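Local structure of hydroquinone dioxygenase large subunit (Pseudomonas sp., 4ZXA) at residues 271-276 / 311-316; 285-290 / 295-300. The protein forms, together with a small subunit, an iron(II)-dependent dioxygenase that probably opens the aromatic ring of hydroquinone. All coordinates share one frame; numbering follows the deposited sequence.

Overall arrangement
Counting from the N terminus, the chain reaches strand 270-277 first and turns into strand 283-290, its neighbour and the outermost strand, within this chain, of an eight-stranded antiparallel sheet. It then crosses to strand 293-297 in the opposing five-stranded sheet, returns along strand 301-307, and crosses again to strand 310-318. Contact 2 (285-290 with 295-300) closes the first crossing, a loop of four residues, and lies nested inside the 34-residue loop closed by contact 1 (271-276 with 311-316). Both join the same two sheets of the cupin domain. Their centres lie about 7 Å apart, and they meet through the ladder between 270-277 and 283-290 and through Trp273, which packs on Met297.

Contact 1 (271-276 / 311-316); sequences IVWDVG and SMLMVW
Ile271 and Ser311 mark the nearest approach of two strands that belong to different sheets: their CA atoms are 7.6 Å apart, the segment axes come no closer than 10.2 Å, and the N-to-C directions differ by 55°. At this spacing the strands meet through side chains. Ile271 contributes the largest share of the touching surface, ahead of Leu313. Its CG1 branch is fully extended (chi2 178°), which carries CD1 across the gap; on the way Ile271 CG1 passes 3.4 Å from Ser311 OG, and Ile271 CD1 ends 4.0 Å from Leu313 CD2. The Ile271 and Leu313 side chains cross at about a right angle and meet methyl to methyl, and branched aliphatic groups suit this buried place between the sheets. In Leu313, CG stands anti to the backbone N (chi1 169°), and from there Leu313 CD2 also approaches the indole of Trp273 at its edge, near the ring plane, 4.4 Å from Trp273 CZ2. The rings of Phe264 and His303 also meet that indole, at inclined angles. Trp273 lines the 4-hydroxybenzonitrile pocket, with its side chain about 4 Å from the ligand, while His303 is one of the residues around the cadmium ion. Leu313 therefore probably backs the pocket residue Trp273. Serine is small enough to sit beside Ile271, and its buried hydroxyl is satisfied by a hydrogen bond with Ser307 OG. Strand 270-277 lies between strands 301-307 and 283-290 in its sheet, and strand 310-318 between 241-249 and 262-266 in the other; Glu248 and Gln266 from that second pair touch both Ile271 and Leu313 and so join the packing between the two sheets of the cupin fold.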
loop_
_atom_site.group_PDB
_atom_site.type_symbol
_atom_site.label_atom_id
_atom_site.label_comp_id
_atom_site.label_asym_id
_atom_site.label_seq_id
_atom_site.Cartn_x
_atom_site.Cartn_y
_atom_site.Cartn_z
ATOM N N ILE E 271 -4.048 3.528 -18.998
ATOM C CA ILE E 271 -4.387 3.161 -17.629
ATOM C C ILE E 271 -4.606 1.649 -17.542
ATOM O O ILE E 271 -5.163 1.028 -18.464
ATOM C CB ILE E 271 -5.683 3.887 -17.149
ATOM C CG1 ILE E 271 -5.492 5.414 -17.140
ATOM C CG2 ILE E 271 -6.110 3.385 -15.768
ATOM C CD1 ILE E 271 -6.725 6.198 -16.731
ATOM N N VAL E 272 -4.176 1.045 -16.438
ATOM C CA VAL E 272 -4.452 -0.371 -16.227
ATOM C C VAL E 272 -5.484 -0.616 -15.115
ATOM O O VAL E 272 -5.352 -0.119 -13.985
ATOM C CB VAL E 272 -3.175 -1.169 -15.931
ATOM C CG1 VAL E 272 -3.525 -2.628 -15.580
ATOM C CG2 VAL E 272 -2.241 -1.105 -17.105
ATOM N N TRP E 273 -6.503 -1.407 -15.440
ATOM C CA TRP E 273 -7.536 -1.739 -14.470
ATOM C C TRP E 273 -7.504 -3.199 -14.006
ATOM O O TRP E 273 -7.588 -4.114 -14.819
ATOM C CB TRP E 273 -8.916 -1.385 -15.025
ATOM C CG TRP E 273 -9.117 0.082 -15.189
ATOM C CD1 TRP E 273 -8.837 0.821 -16.299
ATOM C CD2 TRP E 273 -9.628 1.004 -14.213
ATOM N NE1 TRP E 273 -9.155 2.135 -16.085
ATOM C CE2 TRP E 273 -9.641 2.278 -14.812
ATOM C CE3 TRP E 273 -10.090 0.872 -12.899
ATOM C CZ2 TRP E 273 -10.089 3.418 -14.139
ATOM C CZ3 TRP E 273 -10.534 2.006 -12.227
ATOM C CH2 TRP E 273 -10.524 3.259 -12.844
ATOM N N ASP E 274 -7.359 -3.403 -12.696
ATOM C CA ASP E 274 -7.602 -4.705 -12.082
ATOM C C ASP E 274 -9.099 -4.859 -11.927
ATOM O O ASP E 274 -9.744 -4.024 -11.287
ATOM C CB ASP E 274 -6.990 -4.768 -10.683
ATOM C CG ASP E 274 -5.741 -5.625 -10.620
ATOM O OD1 ASP E 274 -5.031 -5.752 -11.648
ATOM O OD2 ASP E 274 -5.461 -6.166 -9.529
ATOM N N VAL E 275 -9.670 -5.915 -12.486
ATOM C CA VAL E 275 -11.104 -6.097 -12.365
ATOM C C VAL E 275 -11.434 -7.407 -11.706
ATOM O O VAL E 275 -11.019 -8.469 -12.171
ATOM C CB VAL E 275 -11.802 -6.013 -13.723
ATOM C CG1 VAL E 275 -13.307 -6.242 -13.557
ATOM C CG2 VAL E 275 -11.499 -4.660 -14.379
ATOM N N GLY E 276 -12.189 -7.329 -10.615
ATOM C CA GLY E 276 -12.552 -8.519 -9.873
ATOM C C GLY E 276 -13.998 -8.604 -9.428
ATOM O O GLY E 276 -14.824 -7.725 -9.705
ATOM N N SER E 311 -2.656 10.910 -17.195
ATOM C CA SER E 311 -3.365 10.662 -18.444
ATOM C C SER E 311 -4.782 11.239 -18.456
ATOM O O SER E 311 -5.394 11.452 -17.410
ATOM C CB SER E 311 -3.436 9.163 -18.723
ATOM O OG SER E 311 -4.106 8.489 -17.675
ATOM N N MET E 312 -5.309 11.459 -19.655
ATOM C CA MET E 312 -6.622 12.054 -19.786
ATOM C C MET E 312 -7.641 10.952 -19.945
ATOM O O MET E 312 -7.588 10.186 -20.912
ATOM C CB MET E 312 -6.654 12.992 -20.981
ATOM C CG MET E 312 -5.571 14.055 -20.931
ATOM S SD MET E 312 -5.817 15.251 -22.254
ATOM C CE MET E 312 -4.583 16.489 -21.822
ATOM N N LEU E 313 -8.549 10.847 -18.980
ATOM C CA LEU E 313 -9.584 9.818 -19.020
ATOM C C LEU E 313 -10.961 10.458 -19.045
ATOM O O LEU E 313 -11.262 11.359 -18.265
ATOM C CB LEU E 313 -9.485 8.866 -17.820
ATOM C CG LEU E 313 -10.674 7.906 -17.622
ATOM C CD1 LEU E 313 -10.773 6.901 -18.763
ATOM C CD2 LEU E 313 -10.563 7.164 -16.318
ATOM N N MET E 314 -11.803 9.990 -19.950
ATOM C CA MET E 314 -13.175 10.451 -19.956
ATOM C C MET E 314 -14.068 9.439 -19.246
ATOM O O MET E 314 -14.179 8.292 -19.692
ATOM C CB MET E 314 -13.661 10.670 -21.382
ATOM C CG MET E 314 -15.159 10.927 -21.460
ATOM S SD MET E 314 -15.585 12.551 -20.825
ATOM C CE MET E 314 -14.972 13.623 -22.123
ATOM N N VAL E 315 -14.687 9.859 -18.139
ATOM C CA VAL E 315 -15.692 9.043 -17.454
ATOM C C VAL E 315 -17.085 9.518 -17.873
ATOM O O VAL E 315 -17.451 10.684 -17.684
ATOM C CB VAL E 315 -15.560 9.102 -15.906
ATOM C CG1 VAL E 315 -16.592 8.177 -15.246
ATOM C CG2 VAL E 315 -14.143 8.743 -15.462
ATOM N N TRP E 316 -17.850 8.623 -18.475
ATOM C CA TRP E 316 -19.152 9.001 -18.988
ATOM C C TRP E 316 -20.250 8.524 -18.022
ATOM O O TRP E 316 -20.505 7.331 -17.880
ATOM C CB TRP E 316 -19.346 8.427 -20.382
ATOM C CG TRP E 316 -20.698 8.645 -20.983
ATOM C CD1 TRP E 316 -21.481 9.770 -20.904
ATOM C CD2 TRP E 316 -21.432 7.697 -21.767
ATOM N NE1 TRP E 316 -22.659 9.576 -21.604
ATOM C CE2 TRP E 316 -22.650 8.310 -22.137
ATOM C CE3 TRP E 316 -21.184 6.385 -22.182
ATOM C CZ2 TRP E 316 -23.607 7.657 -22.904
ATOM C CZ3 TRP E 316 -22.142 5.734 -22.947
ATOM C CH2 TRP E 316 -23.341 6.374 -23.297
#

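Contact 2 (285-290 / 295-300); sequences ARITMR and CAMPAD
Ile287 and Met297 reach toward each other tip to tip, with Ile287 CD1 4.0 Å from Met297 CE, while Cys295 fits in alongside. Turned anti to its own backbone N (chi1 -177°), Cys295 SG lies 3.7 Å from Ile287 CD1. The CB of Cys295 faces Met289 instead, whose chain curls at its far end (chi3 70°); Met289 CE comes to 3.4 Å from Cys295 CB, a close fit. Cysteine is compact enough to be shared by two larger neighbours, and the flexible methionines adapt to the surfaces they meet. The two strands form a beta arch: strands 283-290 and 293-297 are each, within this chain, the outermost strand of one sheet of the cupin sandwich, and a short turn, held by Arg290 N bonded to Asp293 OD2, carries the chain between them. The N-to-C directions of 285-290 and 295-297 differ by 141°. The bend of Met297 at chi2 accompanies a second contact of its methyl, Met297 CE lying 3.8 Å from Trp273 CG, and its side chain is about 6 Å from the cadmium ion. Residues 285-288 of strand 283-290 pair in an antiparallel ladder with a strand of the small subunit, which continues the sheet across the interface.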
loop_
_atom_site.group_PDB
_atom_site.type_symbol
_atom_site.label_atom_id
_atom_site.label_comp_id
_atom_site.label_asym_id
_atom_site.label_seq_id
_atom_site.Cartn_x
_atom_site.Cartn_y
_atom_site.Cartn_z
ATOM N N ALA E 285 -10.648 -9.911 -14.819
ATOM C CA ALA E 285 -9.932 -9.397 -15.966
ATOM C C ALA E 285 -8.879 -8.371 -15.576
ATOM O O ALA E 285 -8.940 -7.768 -14.504
ATOM C CB ALA E 285 -10.928 -8.811 -16.976
ATOM N N ARG E 286 -7.897 -8.205 -16.451
ATOM C CA ARG E 286 -6.919 -7.138 -16.339
ATOM C C ARG E 286 -6.970 -6.312 -17.622
ATOM O O ARG E 286 -6.545 -6.765 -18.681
ATOM C CB ARG E 286 -5.516 -7.705 -16.102
ATOM C CG ARG E 286 -4.497 -6.650 -15.716
ATOM C CD ARG E 286 -3.120 -7.251 -15.513
ATOM N NE ARG E 286 -2.210 -6.341 -14.818
ATOM C CZ ARG E 286 -1.272 -5.611 -15.421
ATOM N NH1 ARG E 286 -1.108 -5.671 -16.748
ATOM N NH2 ARG E 286 -0.487 -4.824 -14.690
ATOM N N ILE E 287 -7.519 -5.107 -17.532
ATOM C CA ILE E 287 -7.762 -4.291 -18.715
ATOM C C ILE E 287 -6.765 -3.137 -18.872
ATOM O O ILE E 287 -6.637 -2.291 -17.995
ATOM C CB ILE E 287 -9.199 -3.730 -18.719
ATOM C CG1 ILE E 287 -10.215 -4.860 -18.582
ATOM C CG2 ILE E 287 -9.477 -2.918 -19.984
ATOM C CD1 ILE E 287 -11.629 -4.393 -18.827
ATOM N N THR E 288 -6.067 -3.113 -20.006
ATOM C CA THR E 288 -5.152 -2.033 -20.327
ATOM C C THR E 288 -5.828 -1.116 -21.324
ATOM O O THR E 288 -6.172 -1.530 -22.417
ATOM C CB THR E 288 -3.861 -2.561 -20.947
ATOM O OG1 THR E 288 -3.247 -3.509 -20.063
ATOM C CG2 THR E 288 -2.897 -1.416 -21.222
ATOM N N MET E 289 -6.045 0.133 -20.946
ATOM C CA MET E 289 -6.754 1.043 -21.832
ATOM C C MET E 289 -5.794 2.056 -22.430
ATOM O O MET E 289 -5.153 2.832 -21.710
ATOM C CB MET E 289 -7.927 1.728 -21.114
ATOM C CG MET E 289 -9.089 0.781 -20.772
ATOM S SD MET E 289 -10.651 1.592 -20.303
ATOM C CE MET E 289 -11.208 2.301 -21.859
ATOM N N ARG E 290 -5.693 2.026 -23.753
ATOM C CA ARG E 290 -4.812 2.910 -24.495
ATOM C C ARG E 290 -5.611 4.013 -25.169
ATOM O O ARG E 290 -6.840 3.955 -25.235
ATOM C CB ARG E 290 -4.029 2.110 -25.537
ATOM C CG ARG E 290 -3.295 0.914 -24.953
ATOM C CD ARG E 290 -2.267 0.343 -25.913
ATOM N NE ARG E 290 -1.371 -0.555 -25.193
ATOM C CZ ARG E 290 -1.232 -1.852 -25.442
ATOM N NH1 ARG E 290 -1.911 -2.434 -26.428
ATOM N NH2 ARG E 290 -0.401 -2.570 -24.701
ATOM N N CYS E 295 -14.492 1.333 -22.951
ATOM C CA CYS E 295 -14.747 0.159 -22.137
ATOM C C CYS E 295 -15.937 0.395 -21.211
ATOM O O CYS E 295 -16.092 1.477 -20.632
ATOM C CB CYS E 295 -13.499 -0.192 -21.326
ATOM S SG CYS E 295 -13.626 -1.702 -20.320
ATOM N N ALA E 296 -16.784 -0.625 -21.105
ATOM C CA ALA E 296 -17.874 -0.657 -20.143
ATOM C C ALA E 296 -17.418 -1.447 -18.918
ATOM O O ALA E 296 -17.019 -2.605 -19.024
ATOM C CB ALA E 296 -19.127 -1.292 -20.763
ATOM N N MET E 297 -17.459 -0.814 -17.754
ATOM C CA MET E 297 -17.216 -1.527 -16.506
ATOM C C MET E 297 -18.558 -1.989 -15.909
ATOM O O MET E 297 -19.400 -1.173 -15.536
ATOM C CB MET E 297 -16.416 -0.644 -15.535
ATOM C CG MET E 297 -14.998 -0.296 -16.027
ATOM S SD MET E 297 -13.861 -1.701 -15.881
ATOM C CE MET E 297 -12.399 -1.078 -16.739
ATOM N N PRO E 298 -18.769 -3.307 -15.844
ATOM C CA PRO E 298 -20.072 -3.867 -15.459
ATOM C C PRO E 298 -20.482 -3.538 -14.026
ATOM O O PRO E 298 -19.661 -3.140 -13.182
ATOM C CB PRO E 298 -19.876 -5.383 -15.609
ATOM C CG PRO E 298 -18.623 -5.547 -16.430
ATOM C CD PRO E 298 -17.772 -4.355 -16.118
ATOM N N ALA E 299 -21.767 -3.728 -13.754
ATOM C CA ALA E 299 -22.336 -3.345 -12.476
ATOM C C ALA E 299 -22.004 -4.340 -11.362
ATOM O O ALA E 299 -22.317 -4.083 -10.196
ATOM C CB ALA E 299 -23.828 -3.195 -12.615
ATOM N N ASP E 300 -21.379 -5.467 -11.708
ATOM C CA ASP E 300 -21.163 -6.537 -10.726
ATOM C C ASP E 300 -19.691 -6.813 -10.419
ATOM O O ASP E 300 -19.338 -7.887 -9.932
ATOM C CB ASP E 300 -21.867 -7.834 -11.164
ATOM C CG ASP E 300 -21.374 -8.353 -12.517
ATOM O OD1 ASP E 300 -20.699 -7.592 -13.259
ATOM O OD2 ASP E 300 -21.672 -9.526 -12.839
#